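Local coordinates for protein alginase (Pseudoalteromonas, PDB 4Q8K) that probably cleaves the polysaccharide alginate by beta-elimination, as a bacterial lyase of polysaccharide lyase family 18, at residues 320-334 and 343-357. Numbering follows the deposited sequence.
Sequences GNYLQSQDPYTLDKC and FKNCFEDLGITESKV. With SO4 (sulfate ion), chain C.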
loop_
_atom_site.group_PDB
_atom_site.type_symbol
_atom_site.label_atom_id
_atom_site.label_comp_id
_atom_site.label_asym_id
_atom_site.label_seq_id
_atom_site.Cartn_x
_atom_site.Cartn_y
_atom_site.Cartn_z
ATOM N N GLY A 320 0.643 -4.869 0.052
ATOM C CA GLY A 320 -0.589 -5.637 0.025
ATOM C C GLY A 320 -1.768 -4.751 -0.328
ATOM O O GLY A 320 -1.754 -4.036 -1.329
ATOM N N ASN A 321 -2.804 -4.784 0.498
ATOM C CA ASN A 321 -3.986 -4.005 0.189
ATOM C C ASN A 321 -4.549 -3.499 1.501
ATOM O O ASN A 321 -5.174 -4.257 2.255
ATOM C CB ASN A 321 -4.986 -4.877 -0.584
ATOM C CG ASN A 321 -6.280 -4.149 -0.921
ATOM O OD1 ASN A 321 -6.517 -3.034 -0.464
ATOM N ND2 ASN A 321 -7.130 -4.798 -1.703
ATOM N N TYR A 322 -4.265 -2.232 1.796
ATOM C CA TYR A 322 -4.774 -1.566 2.987
ATOM C C TYR A 322 -5.894 -0.618 2.568
ATOM O O TYR A 322 -5.643 0.517 2.178
ATOM C CB TYR A 322 -3.632 -0.796 3.640
ATOM C CG TYR A 322 -3.951 -0.063 4.919
ATOM C CD1 TYR A 322 -5.190 -0.177 5.541
ATOM C CD2 TYR A 322 -3.001 0.765 5.504
ATOM C CE1 TYR A 322 -5.462 0.502 6.710
ATOM C CE2 TYR A 322 -3.267 1.455 6.677
ATOM C CZ TYR A 322 -4.506 1.317 7.272
ATOM O OH TYR A 322 -4.777 1.995 8.440
ATOM N N LEU A 323 -7.132 -1.106 2.655
ATOM C CA LEU A 323 -8.318 -0.379 2.200
ATOM C C LEU A 323 -8.709 0.743 3.166
ATOM O O LEU A 323 -8.921 0.507 4.360
ATOM C CB LEU A 323 -9.482 -1.362 2.025
ATOM C CG LEU A 323 -10.753 -0.896 1.301
ATOM C CD1 LEU A 323 -10.465 -0.603 -0.167
ATOM C CD2 LEU A 323 -11.853 -1.959 1.446
ATOM N N GLN A 324 -8.788 1.963 2.632
ATOM C CA GLN A 324 -8.975 3.170 3.421
ATOM C C GLN A 324 -10.459 3.470 3.599
ATOM O O GLN A 324 -11.206 3.487 2.625
ATOM C CB GLN A 324 -8.306 4.356 2.718
ATOM C CG GLN A 324 -6.808 4.156 2.448
ATOM C CD GLN A 324 -5.999 4.033 3.735
ATOM O OE1 GLN A 324 -5.463 2.965 4.047
ATOM N NE2 GLN A 324 -5.902 5.129 4.480
ATOM N N SER A 325 -10.880 3.706 4.840
ATOM C CA SER A 325 -12.286 4.015 5.102
ATOM C C SER A 325 -12.494 5.517 4.959
ATOM O O SER A 325 -12.340 6.265 5.918
ATOM C CB SER A 325 -12.699 3.542 6.497
ATOM O OG SER A 325 -14.093 3.722 6.700
ATOM N N GLN A 326 -12.821 5.948 3.742
ATOM C CA GLN A 326 -12.882 7.371 3.412
ATOM C C GLN A 326 -13.902 7.617 2.301
ATOM O O GLN A 326 -14.002 6.842 1.342
ATOM C CB GLN A 326 -11.486 7.875 2.992
ATOM C CG GLN A 326 -11.340 9.388 2.902
ATOM C CD GLN A 326 -9.956 9.800 2.410
ATOM O OE1 GLN A 326 -9.412 10.818 2.829
ATOM N NE2 GLN A 326 -9.388 9.001 1.526
ATOM N N ASP A 327 -14.683 8.683 2.445
ATOM C CA ASP A 327 -15.630 9.078 1.411
ATOM C C ASP A 327 -14.816 9.621 0.237
ATOM O O ASP A 327 -13.963 10.473 0.436
ATOM C CB ASP A 327 -16.546 10.173 1.947
ATOM C CG ASP A 327 -17.745 10.421 1.054
ATOM O OD1 ASP A 327 -17.553 10.862 -0.104
ATOM O OD2 ASP A 327 -18.886 10.167 1.516
ATOM N N PRO A 328 -15.067 9.121 -0.984
ATOM C CA PRO A 328 -14.259 9.572 -2.126
ATOM C C PRO A 328 -14.608 10.986 -2.599
ATOM O O PRO A 328 -13.770 11.634 -3.228
ATOM C CB PRO A 328 -14.589 8.545 -3.213
ATOM C CG PRO A 328 -15.974 8.080 -2.863
ATOM C CD PRO A 328 -15.996 8.046 -1.357
ATOM N N TYR A 329 -15.814 11.460 -2.284
ATOM C CA TYR A 329 -16.244 12.806 -2.652
ATOM C C TYR A 329 -15.727 13.877 -1.704
ATOM O O TYR A 329 -15.227 14.912 -2.141
ATOM C CB TYR A 329 -17.776 12.896 -2.706
ATOM C CG TYR A 329 -18.377 12.093 -3.832
ATOM C CD1 TYR A 329 -18.410 12.602 -5.120
ATOM C CD2 TYR A 329 -18.899 10.827 -3.611
ATOM C CE1 TYR A 329 -18.953 11.871 -6.160
ATOM C CE2 TYR A 329 -19.444 10.088 -4.650
ATOM C CZ TYR A 329 -19.467 10.620 -5.921
ATOM O OH TYR A 329 -19.999 9.902 -6.970
ATOM N N THR A 330 -15.858 13.627 -0.405
ATOM C CA THR A 330 -15.559 14.630 0.613
ATOM C C THR A 330 -14.204 14.407 1.278
ATOM O O THR A 330 -13.699 15.276 1.989
ATOM C CB THR A 330 -16.621 14.624 1.721
ATOM O OG1 THR A 330 -16.553 13.388 2.437
ATOM C CG2 THR A 330 -18.013 14.792 1.127
ATOM N N LEU A 331 -13.657 13.222 1.110
ATOM C CA LEU A 331 -12.419 12.847 1.765
ATOM C C LEU A 331 -12.527 12.747 3.261
ATOM O O LEU A 331 -11.536 12.670 3.927
ATOM C CB LEU A 331 -11.313 13.842 1.430
ATOM C CG LEU A 331 -10.998 13.999 -0.044
ATOM C CD1 LEU A 331 -9.850 14.966 -0.259
ATOM C CD2 LEU A 331 -10.703 12.678 -0.688
ATOM N N ASP A 332 -13.738 12.771 3.782
ATOM C CA ASP A 332 -13.914 12.557 5.198
ATOM C C ASP A 332 -13.672 11.108 5.551
ATOM O O ASP A 332 -14.042 10.228 4.842
ATOM C CB ASP A 332 -15.298 12.944 5.637
ATOM C CG ASP A 332 -15.405 14.385 5.977
ATOM O OD1 ASP A 332 -14.386 15.112 6.072
ATOM O OD2 ASP A 332 -16.534 14.798 6.146
ATOM N N LYS A 333 -13.038 10.900 6.672
ATOM C CA LYS A 333 -12.816 9.559 7.115
ATOM C C LYS A 333 -14.118 8.966 7.627
ATOM O O LYS A 333 -14.991 9.650 8.068
ATOM C CB LYS A 333 -11.747 9.532 8.183
ATOM C CG LYS A 333 -10.466 10.247 7.814
ATOM C CD LYS A 333 -9.483 9.320 7.157
ATOM C CE LYS A 333 -8.819 9.992 5.963
ATOM N NZ LYS A 333 -8.050 9.079 5.072
ATOM N N CYS A 334 -14.218 7.673 7.523
ATOM C CA CYS A 334 -15.374 6.962 8.059
ATOM C C CYS A 334 -14.937 5.914 9.079
ATOM O O CYS A 334 -13.949 5.216 8.870
ATOM C CB CYS A 334 -16.145 6.274 6.937
ATOM S SG CYS A 334 -17.708 5.552 7.509
ATOM N N PHE A 343 -15.863 -0.225 10.474
ATOM C CA PHE A 343 -15.336 -0.248 9.112
ATOM C C PHE A 343 -16.182 -1.128 8.210
ATOM O O PHE A 343 -16.392 -0.826 7.037
ATOM C CB PHE A 343 -13.861 -0.682 9.110
ATOM C CG PHE A 343 -12.977 0.234 9.897
ATOM C CD1 PHE A 343 -13.009 1.603 9.673
ATOM C CD2 PHE A 343 -12.147 -0.260 10.893
ATOM C CE1 PHE A 343 -12.219 2.462 10.401
ATOM C CE2 PHE A 343 -11.357 0.589 11.630
ATOM C CZ PHE A 343 -11.385 1.958 11.383
ATOM N N LYS A 344 -16.675 -2.201 8.773
ATOM C CA LYS A 344 -17.660 -2.984 8.099
ATOM C C LYS A 344 -18.774 -2.130 7.538
ATOM O O LYS A 344 -19.117 -2.244 6.420
ATOM C CB LYS A 344 -18.272 -3.985 9.060
ATOM C CG LYS A 344 -19.230 -4.905 8.374
ATOM C CD LYS A 344 -19.920 -5.850 9.336
ATOM C CE LYS A 344 -20.772 -6.809 8.563
ATOM N NZ LYS A 344 -22.059 -6.158 8.350
ATOM N N ASN A 345 -19.365 -1.333 8.384
ATOM C CA ASN A 345 -20.486 -0.487 7.999
ATOM C C ASN A 345 -20.057 0.591 7.024
ATOM O O ASN A 345 -20.771 0.890 6.071
ATOM C CB ASN A 345 -21.139 0.147 9.222
ATOM C CG ASN A 345 -21.909 -0.864 10.058
ATOM O OD1 ASN A 345 -22.132 -1.995 9.634
ATOM N ND2 ASN A 345 -22.311 -0.458 11.250
ATOM N N CYS A 346 -18.878 1.164 7.253
ATOM C CA CYS A 346 -18.355 2.161 6.324
ATOM C C CYS A 346 -18.232 1.611 4.903
ATOM O O CYS A 346 -18.706 2.227 3.951
ATOM C CB CYS A 346 -17.004 2.663 6.812
ATOM S SG CYS A 346 -17.111 3.740 8.229
ATOM N N PHE A 347 -17.597 0.452 4.752
ATOM C CA PHE A 347 -17.383 -0.102 3.421
ATOM C C PHE A 347 -18.698 -0.487 2.754
ATOM O O PHE A 347 -18.836 -0.383 1.537
ATOM C CB PHE A 347 -16.366 -1.250 3.439
ATOM C CG PHE A 347 -14.970 -0.799 3.778
ATOM C CD1 PHE A 347 -14.384 0.247 3.080
ATOM C CD2 PHE A 347 -14.258 -1.397 4.814
ATOM C CE1 PHE A 347 -13.103 0.677 3.395
ATOM C CE2 PHE A 347 -12.987 -0.978 5.135
ATOM C CZ PHE A 347 -12.401 0.060 4.423
ATOM N N GLU A 348 -19.673 -0.914 3.549
ATOM C CA GLU A 348 -20.993 -1.185 3.003
ATOM C C GLU A 348 -21.603 0.090 2.428
ATOM O O GLU A 348 -22.070 0.101 1.290
ATOM C CB GLU A 348 -21.896 -1.793 4.077
ATOM C CG GLU A 348 -21.591 -3.251 4.346
ATOM C CD GLU A 348 -22.437 -3.820 5.473
ATOM O OE1 GLU A 348 -22.404 -5.052 5.672
ATOM O OE2 GLU A 348 -23.132 -3.031 6.150
ATOM N N ASP A 349 -21.579 1.156 3.218
ATOM C CA ASP A 349 -22.196 2.425 2.840
ATOM C C ASP A 349 -21.438 3.082 1.689
ATOM O O ASP A 349 -22.037 3.762 0.849
ATOM C CB ASP A 349 -22.256 3.371 4.043
ATOM C CG ASP A 349 -23.228 2.892 5.128
ATOM O OD1 ASP A 349 -23.890 1.857 4.936
ATOM O OD2 ASP A 349 -23.332 3.581 6.163
ATOM N N LEU A 350 -20.124 2.862 1.652
ATOM C CA LEU A 350 -19.279 3.412 0.589
ATOM C C LEU A 350 -19.425 2.633 -0.704
ATOM O O LEU A 350 -18.863 3.016 -1.733
ATOM C CB LEU A 350 -17.808 3.403 1.010
ATOM C CG LEU A 350 -17.420 4.354 2.135
ATOM C CD1 LEU A 350 -16.107 3.901 2.762
ATOM C CD2 LEU A 350 -17.332 5.787 1.627
ATOM N N GLY A 351 -20.167 1.534 -0.656
ATOM C CA GLY A 351 -20.334 0.681 -1.812
ATOM C C GLY A 351 -19.072 -0.070 -2.220
ATOM O O GLY A 351 -18.921 -0.444 -3.390
ATOM N N ILE A 352 -18.165 -0.296 -1.270
ATOM C CA ILE A 352 -16.968 -1.083 -1.580
ATOM C C ILE A 352 -17.212 -2.561 -1.284
ATOM O O ILE A 352 -17.092 -3.001 -0.147
ATOM C CB ILE A 352 -15.723 -0.595 -0.827
ATOM C CG1 ILE A 352 -15.542 0.914 -1.006
ATOM C CG2 ILE A 352 -14.501 -1.346 -1.324
ATOM C CD1 ILE A 352 -15.542 1.356 -2.435
ATOM N N THR A 353 -17.579 -3.308 -2.320
ATOM C CA THR A 353 -17.887 -4.730 -2.196
ATOM C C THR A 353 -16.836 -5.586 -2.882
ATOM O O THR A 353 -16.890 -6.814 -2.816
ATOM C CB THR A 353 -19.267 -5.074 -2.806
ATOM O OG1 THR A 353 -19.304 -4.654 -4.179
ATOM C CG2 THR A 353 -20.392 -4.388 -2.031
ATOM N N GLU A 354 -15.893 -4.931 -3.559
ATOM C CA GLU A 354 -14.800 -5.625 -4.222
ATOM C C GLU A 354 -13.524 -4.841 -3.975
ATOM O O GLU A 354 -13.498 -3.630 -4.152
ATOM C CB GLU A 354 -15.063 -5.739 -5.732
ATOM C CG GLU A 354 -14.046 -6.582 -6.497
ATOM C CD GLU A 354 -14.238 -6.516 -8.007
ATOM O OE1 GLU A 354 -14.015 -7.542 -8.677
ATOM O OE2 GLU A 354 -14.603 -5.437 -8.528
ATOM N N SER A 355 -12.478 -5.530 -3.532
ATOM C CA SER A 355 -11.157 -4.917 -3.402
ATOM C C SER A 355 -10.106 -6.013 -3.340
ATOM O O SER A 355 -9.772 -6.516 -2.264
ATOM C CB SER A 355 -11.059 -4.022 -2.171
ATOM O OG SER A 355 -9.771 -3.401 -2.102
ATOM N N LYS A 356 -9.607 -6.387 -4.510
ATOM C CA LYS A 356 -8.676 -7.491 -4.625
ATOM C C LYS A 356 -7.419 -7.022 -5.339
ATOM O O LYS A 356 -7.467 -6.661 -6.515
ATOM C CB LYS A 356 -9.311 -8.648 -5.401
ATOM C CG LYS A 356 -8.378 -9.840 -5.584
ATOM C CD LYS A 356 -8.959 -10.870 -6.531
ATOM C CE LYS A 356 -10.165 -11.559 -5.908
ATOM N NZ LYS A 356 -10.614 -12.725 -6.718
ATOM N N VAL A 357 -6.305 -7.021 -4.615
ATOM C CA VAL A 357 -5.002 -6.733 -5.215
ATOM C C VAL A 357 -4.244 -8.050 -5.433
ATOM O O VAL A 357 -3.967 -8.784 -4.484
ATOM C CB VAL A 357 -4.169 -5.757 -4.359
ATOM C CG1 VAL A 357 -2.765 -5.562 -4.952
ATOM C CG2 VAL A 357 -4.876 -4.410 -4.247
HETATM S S SO4 C . -4.385 10.584 2.861
HETATM O O1 SO4 C . -4.905 10.275 1.544
HETATM O O2 SO4 C . -5.468 10.964 3.763
HETATM O O3 SO4 C . -3.726 9.370 3.350
HETATM O O4 SO4 C . -3.409 11.671 2.781
#
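L323 meets F347 where the two antiparallel sheets of the alginate lyase jelly roll come together: strand 321-324 belongs to one, strand 355-357 to the other, and the end of helix 340-349 lies beside them. CD2 of L323 sits over one face of the F347 ring, 3.6 Å from its centroid and 15° off the normal, a CH-pi contact. The carbonyl O of Q324 lies at the edge of the same ring, in its plane, and W187 packs its ring against F347. The other methyl, CD1 of L323, lies 3.5 Å from S355 OG. With CG anti to the backbone N (chi1 179°), N321 extends toward the second sheet, and its ND2 gives S355 OG a nearly straight hydrogen bond of 3.0 Å in the amide plane; T222 holds OD1, so both ends of this buried amide are engaged. Beyond strand 321-324, CD2 of L350 lies against Q326 O and D327 CA, 4.0 Å from CD of P328. The disulfide C334–C346 (chi3 -83°) ties the returning loop to the helix. Beside it, S325 OG donates to C334 O at 2.6 Å, from above the carbonyl plane, while CE1 of F343 approaches that same oxygen with the ring edge.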